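Local structure of erythrocyte binding antigen 140 (Plasmodium falciparum, 4GF2) at residues A46-S51 with D113-Y118; F12-K17 with Q42-N47. The protein probably binds glycophorin C and its sialic acids on the erythrocyte surface during invasion, through a region built of two Duffy-binding-like domains. The protein carries 3 engineered substitutions. All blocks are in the same frame, centred on the assembly; numbering follows the deposited sequence.

Contact 1: A46-S51 with D113-Y118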
loop_
_atom_site.group_PDB
_atom_site.type_symbol
_atom_site.label_atom_id
_atom_site.label_comp_id
_atom_site.label_asym_id
_atom_site.label_seq_id
_atom_site.Cartn_x
_atom_site.Cartn_y
_atom_site.Cartn_z
ATOM N N ALA A 46 -30.576 -23.242 -22.279
ATOM C CA ALA A 46 -31.400 -22.464 -23.197
ATOM C C ALA A 46 -32.374 -23.340 -23.979
ATOM O O ALA A 46 -33.509 -22.941 -24.234
ATOM C CB ALA A 46 -30.516 -21.686 -24.160
ATOM N N ASN A 47 -31.931 -24.533 -24.362
ATOM C CA ASN A 47 -32.745 -25.397 -25.211
ATOM C C ASN A 47 -34.098 -25.728 -24.599
ATOM O O ASN A 47 -35.076 -25.925 -25.320
ATOM C CB ASN A 47 -31.988 -26.676 -25.561
ATOM C CG ASN A 47 -30.775 -26.405 -26.420
ATOM O OD1 ASN A 47 -30.901 -26.076 -27.601
ATOM N ND2 ASN A 47 -29.589 -26.529 -25.833
ATOM N N PHE A 48 -34.157 -25.780 -23.273
ATOM C CA PHE A 48 -35.421 -26.001 -22.581
ATOM C C PHE A 48 -36.450 -24.932 -22.955
ATOM O O PHE A 48 -37.645 -25.211 -23.034
ATOM C CB PHE A 48 -35.212 -26.001 -21.066
ATOM C CG PHE A 48 -34.582 -27.255 -20.541
ATOM C CD1 PHE A 48 -35.258 -28.464 -20.605
ATOM C CD2 PHE A 48 -33.321 -27.227 -19.969
ATOM C CE1 PHE A 48 -34.686 -29.623 -20.118
ATOM C CE2 PHE A 48 -32.743 -28.383 -19.480
ATOM C CZ PHE A 48 -33.428 -29.584 -19.552
ATOM N N LEU A 49 -35.979 -23.710 -23.185
ATOM C CA LEU A 49 -36.867 -22.588 -23.482
ATOM C C LEU A 49 -37.297 -22.546 -24.944
ATOM O O LEU A 49 -38.227 -21.827 -25.299
ATOM C CB LEU A 49 -36.189 -21.270 -23.113
ATOM C CG LEU A 49 -35.901 -21.087 -21.624
ATOM C CD1 LEU A 49 -34.940 -19.930 -21.401
ATOM C CD2 LEU A 49 -37.196 -20.862 -20.857
ATOM N N ASN A 50 -36.621 -23.313 -25.793
ATOM C CA ASN A 50 -36.957 -23.342 -27.211
ATOM C C ASN A 50 -37.915 -24.474 -27.561
ATOM O O ASN A 50 -38.228 -24.691 -28.731
ATOM C CB ASN A 50 -35.687 -23.468 -28.050
ATOM C CG ASN A 50 -34.754 -22.291 -27.870
ATOM O OD1 ASN A 50 -35.194 -21.161 -27.663
ATOM N ND2 ASN A 50 -33.456 -22.553 -27.942
ATOM N N SER A 51 -38.379 -25.195 -26.546
ATOM C CA SER A 51 -39.293 -26.307 -26.765
ATOM C C SER A 51 -40.571 -26.130 -25.956
ATOM O O SER A 51 -40.552 -25.579 -24.855
ATOM C CB SER A 51 -38.619 -27.629 -26.392
ATOM O OG SER A 51 -39.522 -28.716 -26.515
ATOM N N ASP A 113 -33.576 -19.213 -13.267
ATOM C CA ASP A 113 -34.905 -19.267 -12.676
ATOM C C ASP A 113 -35.982 -19.339 -13.753
ATOM O O ASP A 113 -37.043 -19.922 -13.545
ATOM C CB ASP A 113 -35.125 -18.079 -11.741
ATOM C CG ASP A 113 -34.309 -18.193 -10.470
ATOM O OD1 ASP A 113 -33.782 -19.297 -10.206
ATOM O OD2 ASP A 113 -34.198 -17.192 -9.732
ATOM N N ARG A 114 -35.689 -18.765 -14.913
ATOM C CA ARG A 114 -36.604 -18.815 -16.042
ATOM C C ARG A 114 -36.858 -20.275 -16.441
ATOM O O ARG A 114 -38.001 -20.692 -16.616
ATOM C CB ARG A 114 -36.012 -18.023 -17.208
ATOM C CG ARG A 114 -37.022 -17.487 -18.203
ATOM C CD ARG A 114 -36.378 -16.439 -19.107
ATOM N NE ARG A 114 -36.401 -15.098 -18.516
ATOM C CZ ARG A 114 -35.410 -14.210 -18.591
ATOM N NH1 ARG A 114 -34.278 -14.492 -19.226
ATOM N NH2 ARG A 114 -35.548 -13.023 -18.017
ATOM N N VAL A 115 -35.786 -21.053 -16.570
ATOM C CA VAL A 115 -35.898 -22.460 -16.949
ATOM C C VAL A 115 -36.450 -23.306 -15.805
ATOM O O VAL A 115 -37.301 -24.172 -16.015
ATOM C CB VAL A 115 -34.536 -23.042 -17.369
ATOM C CG1 VAL A 115 -34.656 -24.533 -17.643
ATOM C CG2 VAL A 115 -34.008 -22.320 -18.592
ATOM N N LYS A 116 -35.952 -23.061 -14.598
ATOM C CA LYS A 116 -36.430 -23.762 -13.412
ATOM C C LYS A 116 -37.951 -23.631 -13.271
ATOM O O LYS A 116 -38.661 -24.629 -13.134
ATOM C CB LYS A 116 -35.737 -23.209 -12.166
ATOM C CG LYS A 116 -36.314 -23.717 -10.855
ATOM C CD LYS A 116 -36.157 -22.688 -9.746
ATOM C CE LYS A 116 -37.047 -23.014 -8.555
ATOM N NZ LYS A 116 -36.926 -22.001 -7.472
ATOM N N GLY A 117 -38.446 -22.397 -13.299
ATOM C CA GLY A 117 -39.872 -22.142 -13.183
ATOM C C GLY A 117 -40.675 -22.794 -14.294
ATOM O O GLY A 117 -41.780 -23.291 -14.073
ATOM N N TYR A 118 -40.118 -22.784 -15.498
ATOM C CA TYR A 118 -40.767 -23.396 -16.649
ATOM C C TYR A 118 -40.838 -24.914 -16.489
ATOM O O TYR A 118 -41.882 -25.523 -16.723
ATOM C CB TYR A 118 -40.004 -23.037 -17.924
ATOM C CG TYR A 118 -40.674 -23.490 -19.199
ATOM C CD1 TYR A 118 -42.014 -23.213 -19.441
ATOM C CD2 TYR A 118 -39.962 -24.178 -20.171
ATOM C CE1 TYR A 118 -42.628 -23.622 -20.613
ATOM C CE2 TYR A 118 -40.566 -24.590 -21.344
ATOM C CZ TYR A 118 -41.899 -24.310 -21.560
ATOM O OH TYR A 118 -42.498 -24.717 -22.727
#
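V115 sits between F48 and L49 and sends one methyl to each. Its CG1 meets F48 where the side chain leaves the backbone, 3.8 Å from F48 CB and just as near the ring carbon CD2, which it reaches obliquely; the two side chains run at about a right angle. A chi1 of 175° sets V115 CG1 opposite the backbone N and leaves CG2 facing L49, 3.8 Å from the branch point, L49 CG. L49 turns its forked end to the helix and spreads along it: both L49 methyls touch V115 CG2, CD1 at 3.8 Å, while L49 CD2 also comes loosely near R114 CG and Y118 CD2, 4.3 and 4.4 Å away.

These residues join the short, weakly bonded helix 46-49 to the long helix 110-127 within the first Duffy-binding-like domain, a largely helical, disulfide-linked fold. The F48 ring turns on to helix 56-78, where it makes an edge-to-face pair with F63 and packs on I62.

One turn along from R114, Y118 reaches back to the short helix. Its CG is anti to the backbone N (chi1 -174°), and the ring presents its edge to two backbone carbonyls, F48 O in the short helix and S51 O just beyond it. Y118 CE2 lies 3.4 Å from F48 O, and Y118 OH donates a hydrogen bond of 3.0 Å to S51 O. That donor lies in the carbonyl plane, on a lone pair, with a C=O...donor angle of 139°. The hydroxyl of S51 is engaged separately, with L53 N.

Contact 2: F12-K17 with Q42-N47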
loop_
_atom_site.group_PDB
_atom_site.type_symbol
_atom_site.label_atom_id
_atom_site.label_comp_id
_atom_site.label_asym_id
_atom_site.label_seq_id
_atom_site.Cartn_x
_atom_site.Cartn_y
_atom_site.Cartn_z
ATOM N N PHE A 12 -25.364 -23.055 -30.320
ATOM C CA PHE A 12 -25.437 -21.599 -30.241
ATOM C C PHE A 12 -26.548 -21.120 -29.315
ATOM O O PHE A 12 -26.497 -20.000 -28.813
ATOM C CB PHE A 12 -25.598 -20.990 -31.636
ATOM C CG PHE A 12 -24.340 -21.028 -32.452
ATOM C CD1 PHE A 12 -23.267 -20.217 -32.127
ATOM C CD2 PHE A 12 -24.226 -21.880 -33.538
ATOM C CE1 PHE A 12 -22.103 -20.251 -32.869
ATOM C CE2 PHE A 12 -23.064 -21.916 -34.287
ATOM C CZ PHE A 12 -22.002 -21.101 -33.951
ATOM N N ALA A 13 -27.548 -21.962 -29.086
ATOM C CA ALA A 13 -28.616 -21.617 -28.157
ATOM C C ALA A 13 -28.019 -21.298 -26.786
ATOM O O ALA A 13 -28.441 -20.357 -26.116
ATOM C CB ALA A 13 -29.622 -22.752 -28.054
ATOM N N CYS A 14 -27.026 -22.081 -26.379
ATOM C CA CYS A 14 -26.343 -21.849 -25.112
ATOM C C CYS A 14 -25.169 -20.898 -25.308
ATOM O O CYS A 14 -24.881 -20.066 -24.450
ATOM C CB CYS A 14 -25.859 -23.170 -24.513
ATOM S SG CYS A 14 -27.190 -24.291 -24.025
ATOM N N GLY A 15 -24.490 -21.029 -26.443
ATOM C CA GLY A 15 -23.416 -20.121 -26.793
ATOM C C GLY A 15 -22.057 -20.532 -26.262
ATOM O O GLY A 15 -21.950 -21.345 -25.347
ATOM N N ILE A 16 -21.012 -19.962 -26.853
ATOM C CA ILE A 16 -19.644 -20.208 -26.418
ATOM C C ILE A 16 -19.486 -19.829 -24.950
ATOM O O ILE A 16 -20.112 -18.885 -24.475
ATOM C CB ILE A 16 -18.631 -19.395 -27.249
ATOM C CG1 ILE A 16 -18.859 -19.620 -28.745
ATOM C CG2 ILE A 16 -17.205 -19.769 -26.869
ATOM C CD1 ILE A 16 -19.362 -18.387 -29.478
ATOM N N LYS A 17 -18.643 -20.568 -24.238
ATOM C CA LYS A 17 -18.416 -20.314 -22.822
ATOM C C LYS A 17 -17.175 -19.461 -22.603
ATOM O O LYS A 17 -16.227 -19.506 -23.388
ATOM C CB LYS A 17 -18.277 -21.636 -22.067
ATOM C CG LYS A 17 -19.542 -22.479 -22.084
ATOM C CD LYS A 17 -19.352 -23.802 -21.368
ATOM C CE LYS A 17 -20.638 -24.613 -21.349
ATOM N NZ LYS A 17 -21.736 -23.946 -20.595
ATOM N N GLN A 42 -23.252 -20.410 -16.797
ATOM C CA GLN A 42 -23.326 -20.673 -18.231
ATOM C C GLN A 42 -23.780 -22.090 -18.565
ATOM O O GLN A 42 -23.719 -22.508 -19.723
ATOM C CB GLN A 42 -21.975 -20.404 -18.887
ATOM C CG GLN A 42 -21.559 -18.944 -18.851
ATOM C CD GLN A 42 -20.530 -18.612 -19.909
ATOM O OE1 GLN A 42 -19.372 -19.023 -19.822
ATOM N NE2 GLN A 42 -20.948 -17.869 -20.924
ATOM N N LEU A 43 -24.231 -22.827 -17.556
ATOM C CA LEU A 43 -24.748 -24.172 -17.769
ATOM C C LEU A 43 -25.726 -24.162 -18.938
ATOM O O LEU A 43 -26.571 -23.276 -19.039
ATOM C CB LEU A 43 -25.443 -24.678 -16.507
ATOM C CG LEU A 43 -25.803 -26.166 -16.501
ATOM C CD1 LEU A 43 -24.553 -27.038 -16.383
ATOM C CD2 LEU A 43 -26.792 -26.481 -15.380
ATOM N N CYS A 44 -25.603 -25.145 -19.823
ATOM C CA CYS A 44 -26.397 -25.168 -21.048
ATOM C C CYS A 44 -27.847 -25.559 -20.775
ATOM O O CYS A 44 -28.154 -26.731 -20.588
ATOM C CB CYS A 44 -25.783 -26.137 -22.055
ATOM S SG CYS A 44 -26.684 -26.221 -23.611
ATOM N N ILE A 45 -28.734 -24.568 -20.764
ATOM C CA ILE A 45 -30.141 -24.804 -20.457
ATOM C C ILE A 45 -31.106 -24.106 -21.419
ATOM O O ILE A 45 -32.308 -24.354 -21.385
ATOM C CB ILE A 45 -30.458 -24.339 -19.028
ATOM C CG1 ILE A 45 -30.246 -22.828 -18.909
ATOM C CG2 ILE A 45 -29.581 -25.079 -18.037
ATOM C CD1 ILE A 45 -30.524 -22.278 -17.532
ATOM N N ALA A 46 -30.576 -23.242 -22.279
ATOM C CA ALA A 46 -31.400 -22.464 -23.197
ATOM C C ALA A 46 -32.374 -23.340 -23.979
ATOM O O ALA A 46 -33.509 -22.941 -24.234
ATOM C CB ALA A 46 -30.516 -21.686 -24.160
ATOM N N ASN A 47 -31.931 -24.533 -24.362
ATOM C CA ASN A 47 -32.745 -25.397 -25.211
ATOM C C ASN A 47 -34.098 -25.728 -24.599
ATOM O O ASN A 47 -35.076 -25.925 -25.320
ATOM C CB ASN A 47 -31.988 -26.676 -25.561
ATOM C CG ASN A 47 -30.775 -26.405 -26.420
ATOM O OD1 ASN A 47 -30.901 -26.076 -27.601
ATOM N ND2 ASN A 47 -29.589 -26.529 -25.833
HETATM O O HOH W 1 -25.323 -21.228 -21.469
#
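C14 and C44 are joined by a disulfide, one of those that link the first Duffy-binding-like region of the protein. With its sulfur anti to the carbonyl carbon (chi1 -66°), C14 SG bonds C44 SG at 2.0 Å, the bridge turning through a chi3 of 71°. The same sulfur passes 3.7 Å from N47 ND2. Beside the bridge, the methyl of A46 sits on the end of helix 4-14, 3.1 Å from A13 O and in looser touch with A13 CB, and N47 OD1 lies near A13 CB while bonding weakly to H10.

Further along, K17 and Q42 run antiparallel alongside one another. Q42 OE1, which accepts R18 N, lies 3.4 Å from K17 CA. From there the lysine passes it with CB at 3.6 Å and CG at 4.1 Å from Q42 OE1. The chain stays extended until a bend at chi4; K17 CE is 4.1 Å from Q42 O, and K17 NZ comes 2.6 Å from Q42 O, though not in a direction that makes a hydrogen bond. The ammonium instead forms a salt bridge with E70, whose OE1 also accepts C44 N. A water donates toward both C14 O and Q42 O.

The disulfide thus ties the end of helix 4-14 to the link between helices 38-41 and 46-49, across the two-stranded hairpin 23-27/33-37 in sequence, with helix 56-78 packed against C14, K17 and C44.

Contacts 1 and 2 share A46 and N47, and their centres are 11 Å apart. Helix 46-49 has helix 110-127 as a neighbour in contact 1 and the end of helix 4-14 in contact 2. The two also touch directly: V115 CG2 packs at 3.6 Å on I45 CD1, and N50 ND2 comes 3.8 Å from A13 CB. Glycerol, probably from the crystallisation liquor, lies about 3 Å from the side chain of V115 and likewise of I45. Helix 56-78 is common to both, receiving F48 from contact 1 and C14, K17 and C44 from contact 2.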